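Long-range contact in uncharacterized protein (Candida albicans, PDB 5K04), which is the auxiliary, non-catalytic subunit of the NatB complex, which acetylates the N-termini of proteins, and probably serves as scaffold for the catalytic subunit: residues L616-K625 with F672-H683. Residues are numbered along the deposited sequence; the frame is centred on the assembly and turned at random.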
ATOM      1  N   LEU A 616      -8.161 -15.640 -28.960  1.00 40.56           N
ATOM      2  CA  LEU A 616      -8.707 -16.977 -28.742  1.00 41.88           C
ATOM      3  C   LEU A 616      -9.787 -16.950 -27.667  1.00 38.98           C
ATOM      4  O   LEU A 616     -10.895 -17.450 -27.879  1.00 30.06           O
ATOM      5  CB  LEU A 616      -7.589 -17.954 -28.365  1.00 45.02           C
ATOM      6  CG  LEU A 616      -6.539 -18.290 -29.449  1.00 46.10           C
ATOM      7  CD1 LEU A 616      -5.544 -19.343 -28.968  1.00 42.58           C
ATOM      8  CD2 LEU A 616      -7.185 -18.721 -30.763  1.00 41.74           C
ATOM      9  N   TYR A 617      -9.492 -16.325 -26.518  1.00 40.25           N
ATOM     10  CA  TYR A 617     -10.489 -16.216 -25.456  1.00 40.92           C
ATOM     11  C   TYR A 617     -11.759 -15.541 -25.965  1.00 41.92           C
ATOM     12  O   TYR A 617     -12.866 -16.063 -25.796  1.00 31.02           O
ATOM     13  CB  TYR A 617      -9.928 -15.453 -24.262  1.00 43.00           C
ATOM     14  CG  TYR A 617      -9.314 -16.311 -23.162  1.00 41.74           C
ATOM     15  CD1 TYR A 617     -10.069 -17.262 -22.472  1.00 42.07           C
ATOM     16  CD2 TYR A 617      -7.993 -16.125 -22.772  1.00 42.10           C
ATOM     17  CE1 TYR A 617      -9.510 -18.022 -21.435  1.00 39.01           C
ATOM     18  CE2 TYR A 617      -7.427 -16.871 -21.743  1.00 41.85           C
ATOM     19  CZ  TYR A 617      -8.182 -17.823 -21.082  1.00 39.94           C
ATOM     20  OH  TYR A 617      -7.595 -18.567 -20.084  1.00 26.46           O
ATOM     21  N   PHE A 618     -11.609 -14.401 -26.636  1.00 45.37           N
ATOM     22  CA  PHE A 618     -12.775 -13.649 -27.088  1.00 43.69           C
ATOM     23  C   PHE A 618     -13.657 -14.497 -27.999  1.00 45.50           C
ATOM     24  O   PHE A 618     -14.881 -14.545 -27.829  1.00 37.97           O
ATOM     25  CB  PHE A 618     -12.326 -12.363 -27.796  1.00 41.91           C
ATOM     26  CG  PHE A 618     -13.468 -11.559 -28.377  1.00 39.62           C
ATOM     27  CD1 PHE A 618     -14.213 -10.698 -27.579  1.00 35.89           C
ATOM     28  CD2 PHE A 618     -13.812 -11.685 -29.714  1.00 42.69           C
ATOM     29  CE1 PHE A 618     -15.271  -9.958 -28.103  1.00 37.79           C
ATOM     30  CE2 PHE A 618     -14.867 -10.955 -30.252  1.00 49.92           C
ATOM     31  CZ  PHE A 618     -15.600 -10.083 -29.436  1.00 46.32           C
ATOM     32  N   ASN A 619     -13.048 -15.176 -28.975  1.00 50.79           N
ATOM     33  CA  ASN A 619     -13.816 -16.029 -29.874  1.00 48.93           C
ATOM     34  C   ASN A 619     -14.485 -17.164 -29.117  1.00 46.70           C
ATOM     35  O   ASN A 619     -15.609 -17.572 -29.451  1.00 33.10           O
ATOM     36  CB  ASN A 619     -12.902 -16.581 -30.974  1.00 47.30           C
ATOM     37  CG  ASN A 619     -12.472 -15.508 -31.962  1.00 39.44           C
ATOM     38  OD1 ASN A 619     -12.384 -14.333 -31.616  1.00 31.98           O
ATOM     39  ND2 ASN A 619     -12.247 -15.908 -33.205  1.00 48.74           N
ATOM     40  N   LEU A 620     -13.799 -17.691 -28.095  1.00 46.72           N
ATOM     41  CA  LEU A 620     -14.325 -18.817 -27.334  1.00 44.00           C
ATOM     42  C   LEU A 620     -15.560 -18.410 -26.547  1.00 43.05           C
ATOM     43  O   LEU A 620     -16.555 -19.146 -26.509  1.00 34.18           O
ATOM     44  CB  LEU A 620     -13.242 -19.356 -26.398  1.00 45.59           C
ATOM     45  CG  LEU A 620     -13.663 -20.466 -25.429  1.00 49.82           C
ATOM     46  CD1 LEU A 620     -14.155 -21.698 -26.198  1.00 41.53           C
ATOM     47  CD2 LEU A 620     -12.528 -20.826 -24.468  1.00 46.87           C
ATOM     48  N   LEU A 621     -15.516 -17.231 -25.925  1.00 44.17           N
ATOM     49  CA  LEU A 621     -16.612 -16.782 -25.080  1.00 42.40           C
ATOM     50  C   LEU A 621     -17.804 -16.336 -25.912  1.00 35.45           C
ATOM     51  O   LEU A 621     -18.951 -16.593 -25.539  1.00 33.15           O
ATOM     52  CB  LEU A 621     -16.118 -15.657 -24.173  1.00 46.75           C
ATOM     53  CG  LEU A 621     -14.925 -16.068 -23.299  1.00 45.11           C
ATOM     54  CD1 LEU A 621     -14.253 -14.855 -22.680  1.00 44.06           C
ATOM     55  CD2 LEU A 621     -15.369 -17.034 -22.210  1.00 45.40           C
ATOM     56  N   LYS A 622     -17.543 -15.676 -27.049  1.00 49.68           N
ATOM     57  CA  LYS A 622     -18.616 -15.228 -27.934  1.00 54.59           C
ATOM     58  C   LYS A 622     -19.426 -16.409 -28.461  1.00 51.62           C
ATOM     59  O   LYS A 622     -20.659 -16.354 -28.535  1.00 40.72           O
ATOM     60  CB  LYS A 622     -18.027 -14.409 -29.092  1.00 51.05           C
ATOM     61  CG  LYS A 622     -18.333 -12.910 -29.017  1.00 55.08           C
ATOM     62  CD  LYS A 622     -18.152 -12.219 -30.361  1.00 58.57           C
ATOM     63  CE  LYS A 622     -19.458 -11.733 -30.965  1.00 55.20           C
ATOM     64  NZ  LYS A 622     -19.841 -10.364 -30.526  1.00 62.00           N
ATOM     65  N   ILE A 623     -18.737 -17.498 -28.802  1.00 54.96           N
ATOM     66  CA  ILE A 623     -19.364 -18.686 -29.366  1.00 55.88           C
ATOM     67  C   ILE A 623     -20.148 -19.463 -28.316  1.00 49.73           C
ATOM     68  O   ILE A 623     -21.172 -20.078 -28.629  1.00 44.25           O
ATOM     69  CB  ILE A 623     -18.255 -19.536 -30.000  1.00 62.59           C
ATOM     70  CG1 ILE A 623     -17.937 -19.059 -31.407  1.00 67.23           C
ATOM     71  CG2 ILE A 623     -18.565 -20.982 -29.969  1.00 67.00           C
ATOM     72  CD1 ILE A 623     -16.589 -19.553 -31.830  1.00 78.50           C
ATOM     73  N   THR A 624     -19.699 -19.444 -27.064  1.00 50.52           N
ATOM     74  CA  THR A 624     -20.348 -20.199 -25.996  1.00 48.88           C
ATOM     75  C   THR A 624     -21.326 -19.383 -25.158  1.00 46.65           C
ATOM     76  O   THR A 624     -22.267 -19.958 -24.608  1.00 41.09           O
ATOM     77  CB  THR A 624     -19.292 -20.794 -25.065  1.00 47.95           C
ATOM     78  OG1 THR A 624     -18.448 -19.742 -24.574  1.00 33.42           O
ATOM     79  CG2 THR A 624     -18.452 -21.820 -25.824  1.00 49.89           C
ATOM     80  N   LYS A 625     -21.152 -18.065 -25.060  1.00 45.78           N
ATOM     81  CA  LYS A 625     -21.898 -17.270 -24.090  1.00 48.56           C
ATOM     82  C   LYS A 625     -22.770 -16.199 -24.740  1.00 52.45           C
ATOM     83  O   LYS A 625     -23.350 -15.370 -24.027  1.00 50.93           O
ATOM     84  CB  LYS A 625     -20.933 -16.618 -23.086  1.00 46.65           C
ATOM     85  CG  LYS A 625     -19.962 -17.589 -22.409  1.00 45.87           C
ATOM     86  CD  LYS A 625     -20.704 -18.548 -21.496  1.00 54.07           C
ATOM     87  CE  LYS A 625     -21.540 -17.788 -20.483  1.00 51.16           C
ATOM     88  NZ  LYS A 625     -22.187 -18.698 -19.516  1.00 54.49           N
ATOM     89  N   PHE A 672      -6.254 -21.726 -20.230  1.00 43.67           N
ATOM     90  CA  PHE A 672      -7.154 -21.572 -21.367  1.00 36.00           C
ATOM     91  C   PHE A 672      -7.767 -22.910 -21.776  1.00 39.52           C
ATOM     92  O   PHE A 672      -8.948 -22.978 -22.133  1.00 31.85           O
ATOM     93  CB  PHE A 672      -6.406 -20.932 -22.536  1.00 29.48           C
ATOM     94  CG  PHE A 672      -7.170 -20.957 -23.836  1.00 41.64           C
ATOM     95  CD1 PHE A 672      -7.070 -22.047 -24.708  1.00 46.65           C
ATOM     96  CD2 PHE A 672      -7.984 -19.892 -24.196  1.00 36.82           C
ATOM     97  CE1 PHE A 672      -7.767 -22.070 -25.904  1.00 43.25           C
ATOM     98  CE2 PHE A 672      -8.691 -19.910 -25.395  1.00 37.01           C
ATOM     99  CZ  PHE A 672      -8.584 -21.003 -26.248  1.00 38.65           C
ATOM    100  N   ILE A 673      -6.978 -23.984 -21.735  1.00 51.65           N
ATOM    101  CA  ILE A 673      -7.500 -25.295 -22.118  1.00 49.31           C
ATOM    102  C   ILE A 673      -8.471 -25.809 -21.066  1.00 41.97           C
ATOM    103  O   ILE A 673      -9.481 -26.440 -21.394  1.00 34.48           O
ATOM    104  CB  ILE A 673      -6.340 -26.274 -22.349  1.00 47.81           C
ATOM    105  CG1 ILE A 673      -5.504 -25.806 -23.529  1.00 49.60           C
ATOM    106  CG2 ILE A 673      -6.866 -27.680 -22.607  1.00 55.02           C
ATOM    107  CD1 ILE A 673      -4.184 -26.495 -23.601  1.00 58.85           C
ATOM    108  N   LYS A 674      -8.182 -25.548 -19.786  1.00 43.37           N
ATOM    109  CA  LYS A 674      -9.134 -25.913 -18.742  1.00 45.87           C
ATOM    110  C   LYS A 674     -10.474 -25.218 -18.965  1.00 43.90           C
ATOM    111  O   LYS A 674     -11.536 -25.818 -18.767  1.00 43.68           O
ATOM    112  CB  LYS A 674      -8.575 -25.558 -17.359  1.00 44.45           C
ATOM    113  CG  LYS A 674      -7.300 -26.282 -16.949  1.00 50.32           C
ATOM    114  CD  LYS A 674      -7.511 -27.770 -16.811  1.00 54.45           C
ATOM    115  CE  LYS A 674      -6.258 -28.437 -16.274  1.00 58.66           C
ATOM    116  NZ  LYS A 674      -6.458 -29.908 -16.104  1.00 68.89           N
ATOM    117  N   ILE A 675     -10.437 -23.947 -19.376  1.00 47.34           N
ATOM    118  CA  ILE A 675     -11.660 -23.188 -19.622  1.00 50.23           C
ATOM    119  C   ILE A 675     -12.374 -23.702 -20.875  1.00 47.50           C
ATOM    120  O   ILE A 675     -13.610 -23.791 -20.911  1.00 37.37           O
ATOM    121  CB  ILE A 675     -11.312 -21.689 -19.703  1.00 50.17           C
ATOM    122  CG1 ILE A 675     -10.846 -21.195 -18.329  1.00 47.45           C
ATOM    123  CG2 ILE A 675     -12.481 -20.839 -20.208  1.00 38.93           C
ATOM    124  CD1 ILE A 675     -10.266 -19.794 -18.355  1.00 43.65           C
ATOM    125  N   VAL A 676     -11.614 -24.073 -21.911  1.00 51.20           N
ATOM    126  CA  VAL A 676     -12.208 -24.745 -23.069  1.00 54.43           C
ATOM    127  C   VAL A 676     -13.011 -25.963 -22.620  1.00 53.18           C
ATOM    128  O   VAL A 676     -14.148 -26.183 -23.059  1.00 41.85           O
ATOM    129  CB  VAL A 676     -11.117 -25.136 -24.085  1.00 51.77           C
ATOM    130  CG1 VAL A 676     -11.651 -26.160 -25.080  1.00 44.93           C
ATOM    131  CG2 VAL A 676     -10.584 -23.906 -24.822  1.00 45.77           C
ATOM    132  N   LYS A 677     -12.429 -26.772 -21.726  1.00 54.09           N
ATOM    133  CA  LYS A 677     -13.108 -27.984 -21.276  1.00 51.77           C
ATOM    134  C   LYS A 677     -14.321 -27.652 -20.423  1.00 50.91           C
ATOM    135  O   LYS A 677     -15.362 -28.309 -20.536  1.00 44.62           O
ATOM    136  CB  LYS A 677     -12.132 -28.883 -20.514  1.00 42.31           C
ATOM    137  CG  LYS A 677     -11.037 -29.426 -21.423  1.00 56.99           C
ATOM    138  CD  LYS A 677     -10.015 -30.286 -20.699  1.00 60.67           C
ATOM    139  CE  LYS A 677      -9.050 -30.883 -21.709  1.00 66.89           C
ATOM    140  NZ  LYS A 677      -8.029 -31.753 -21.066  1.00 72.26           N
ATOM    141  N   LEU A 678     -14.215 -26.626 -19.576  1.00 56.08           N
ATOM    142  CA  LEU A 678     -15.357 -26.225 -18.762  1.00 52.45           C
ATOM    143  C   LEU A 678     -16.529 -25.803 -19.645  1.00 49.94           C
ATOM    144  O   LEU A 678     -17.668 -26.250 -19.450  1.00 45.55           O
ATOM    145  CB  LEU A 678     -14.932 -25.108 -17.809  1.00 53.91           C
ATOM    146  CG  LEU A 678     -15.870 -24.596 -16.713  1.00 52.95           C
ATOM    147  CD1 LEU A 678     -15.076 -23.885 -15.656  1.00 49.33           C
ATOM    148  CD2 LEU A 678     -16.876 -23.641 -17.288  1.00 59.13           C
ATOM    149  N   LEU A 679     -16.258 -24.954 -20.639  1.00 51.98           N
ATOM    150  CA  LEU A 679     -17.317 -24.482 -21.524  1.00 53.83           C
ATOM    151  C   LEU A 679     -17.868 -25.605 -22.396  1.00 54.02           C
ATOM    152  O   LEU A 679     -19.070 -25.632 -22.687  1.00 46.80           O
ATOM    153  CB  LEU A 679     -16.797 -23.334 -22.380  1.00 53.18           C
ATOM    154  CG  LEU A 679     -16.553 -22.059 -21.565  1.00 52.11           C
ATOM    155  CD1 LEU A 679     -15.792 -21.029 -22.367  1.00 45.01           C
ATOM    156  CD2 LEU A 679     -17.888 -21.487 -21.085  1.00 43.83           C
ATOM    157  N   ALA A 680     -17.012 -26.538 -22.824  1.00 54.01           N
ATOM    158  CA  ALA A 680     -17.499 -27.678 -23.593  1.00 52.77           C
ATOM    159  C   ALA A 680     -18.552 -28.466 -22.819  1.00 57.65           C
ATOM    160  O   ALA A 680     -19.519 -28.966 -23.406  1.00 59.01           O
ATOM    161  CB  ALA A 680     -16.337 -28.584 -23.976  1.00 50.74           C
ATOM    162  N   LYS A 681     -18.383 -28.583 -21.500  1.00 60.91           N
ATOM    163  CA  LYS A 681     -19.397 -29.208 -20.656  1.00 62.88           C
ATOM    164  C   LYS A 681     -20.652 -28.345 -20.571  1.00 63.16           C
ATOM    165  O   LYS A 681     -21.750 -28.787 -20.921  1.00 59.77           O
ATOM    166  CB  LYS A 681     -18.831 -29.446 -19.254  1.00 69.35           C
ATOM    167  CG  LYS A 681     -17.590 -30.326 -19.175  1.00 83.28           C
ATOM    168  CD  LYS A 681     -17.016 -30.294 -17.757  1.00 95.56           C
ATOM    169  CE  LYS A 681     -15.609 -30.880 -17.678  1.00103.66           C
ATOM    170  NZ  LYS A 681     -14.941 -30.539 -16.380  1.00107.49           N
ATOM    171  N   ARG A 682     -20.502 -27.101 -20.095  1.00 71.29           N
ATOM    172  CA  ARG A 682     -21.650 -26.224 -19.860  1.00 66.05           C
ATOM    173  C   ARG A 682     -22.399 -25.888 -21.143  1.00 62.66           C
ATOM    174  O   ARG A 682     -23.605 -25.620 -21.094  1.00 63.27           O
ATOM    175  CB  ARG A 682     -21.203 -24.927 -19.181  1.00 60.61           C
ATOM    176  CG  ARG A 682     -21.053 -24.998 -17.678  1.00 69.45           C
ATOM    177  CD  ARG A 682     -20.450 -23.693 -17.132  1.00 88.07           C
ATOM    178  NE  ARG A 682     -21.293 -22.507 -17.344  1.00 93.94           N
ATOM    179  CZ  ARG A 682     -21.861 -21.813 -16.358  1.00 87.11           C
ATOM    180  NH1 ARG A 682     -21.666 -22.195 -15.098  1.00 85.80           N
ATOM    181  NH2 ARG A 682     -22.615 -20.747 -16.625  1.00 77.40           N
ATOM    182  N   HIS A 683     -21.718 -25.884 -22.290  1.00 64.98           N
ATOM    183  CA  HIS A 683     -22.326 -25.486 -23.563  1.00 72.37           C
ATOM    184  C   HIS A 683     -21.903 -26.448 -24.670  1.00 68.06           C
ATOM    185  O   HIS A 683     -21.132 -26.096 -25.571  1.00 62.29           O
ATOM    186  CB  HIS A 683     -21.968 -24.036 -23.900  1.00 75.49           C
ATOM    187  CG  HIS A 683     -22.332 -23.064 -22.816  1.00 75.97           C
ATOM    188  ND1 HIS A 683     -21.412 -22.569 -21.918  1.00 77.68           N
ATOM    189  CD2 HIS A 683     -23.522 -22.519 -22.468  1.00 77.19           C
ATOM    190  CE1 HIS A 683     -22.014 -21.751 -21.074  1.00 77.48           C
ATOM    191  NE2 HIS A 683     -23.296 -21.703 -21.385  1.00 75.41           N
TER
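Leu-620 O, in helix 608-625, takes two donors from Thr-624, which also packs against Leu-679: the backbone N from one face of the carbonyl plane and OG1, at 2.8 Å from Leu-620 O, from the other. A chi1 of 56° sets OG1 between the backbone N and the carbonyl carbon of Thr-624, turned back along the helix. The same OG1 lies against Leu-679 CD1, a methyl that also meets Leu-620 CG at 3.8 Å. Leu-679 is a knob among Leu-620, Leu-621, Thr-624 and Lys-625, while Leu-620 enters the reciprocal hole of Phe-672, Ile-675, Val-676 and Leu-679, its CD2 3.7 Å from Val-676 CG2. Segments 616-625 and 672-682 run nearly parallel, at 10°, with axes 10.6 Å apart at closest approach, joining helices 608-625 and 661-682 in the all-helical C-terminal part of the chain, consistent with the TPR-like repeats of this family; Met-688 of helix 686-695 also touches Leu-620 and Thr-624. About a turn before Leu-620, Tyr-617 receives the edge of Phe-672 on its face in a T-shaped stack, planes at 77°, CD2 over the ring centre. Phe-672 CE2 reaches Leu-616 CB at 3.7 Å, and Ile-675 CD1 fits against the edge of the tyrosine ring, 3.4 Å from Tyr-617 OH. Beyond the C-terminal end of helix 661-682, the imidazole of His-683 lays one face over Thr-624 O. Lys-625, its chain bent at chi2 and chi3, brings NZ to the edge of that ring, 3.4 Å from His-683 CE1; the ammonium is hydrogen-bonded to Glu-586 O and Val-584 O, and neighbouring Arg-682 NH2 is salt-bridged to Asp-587.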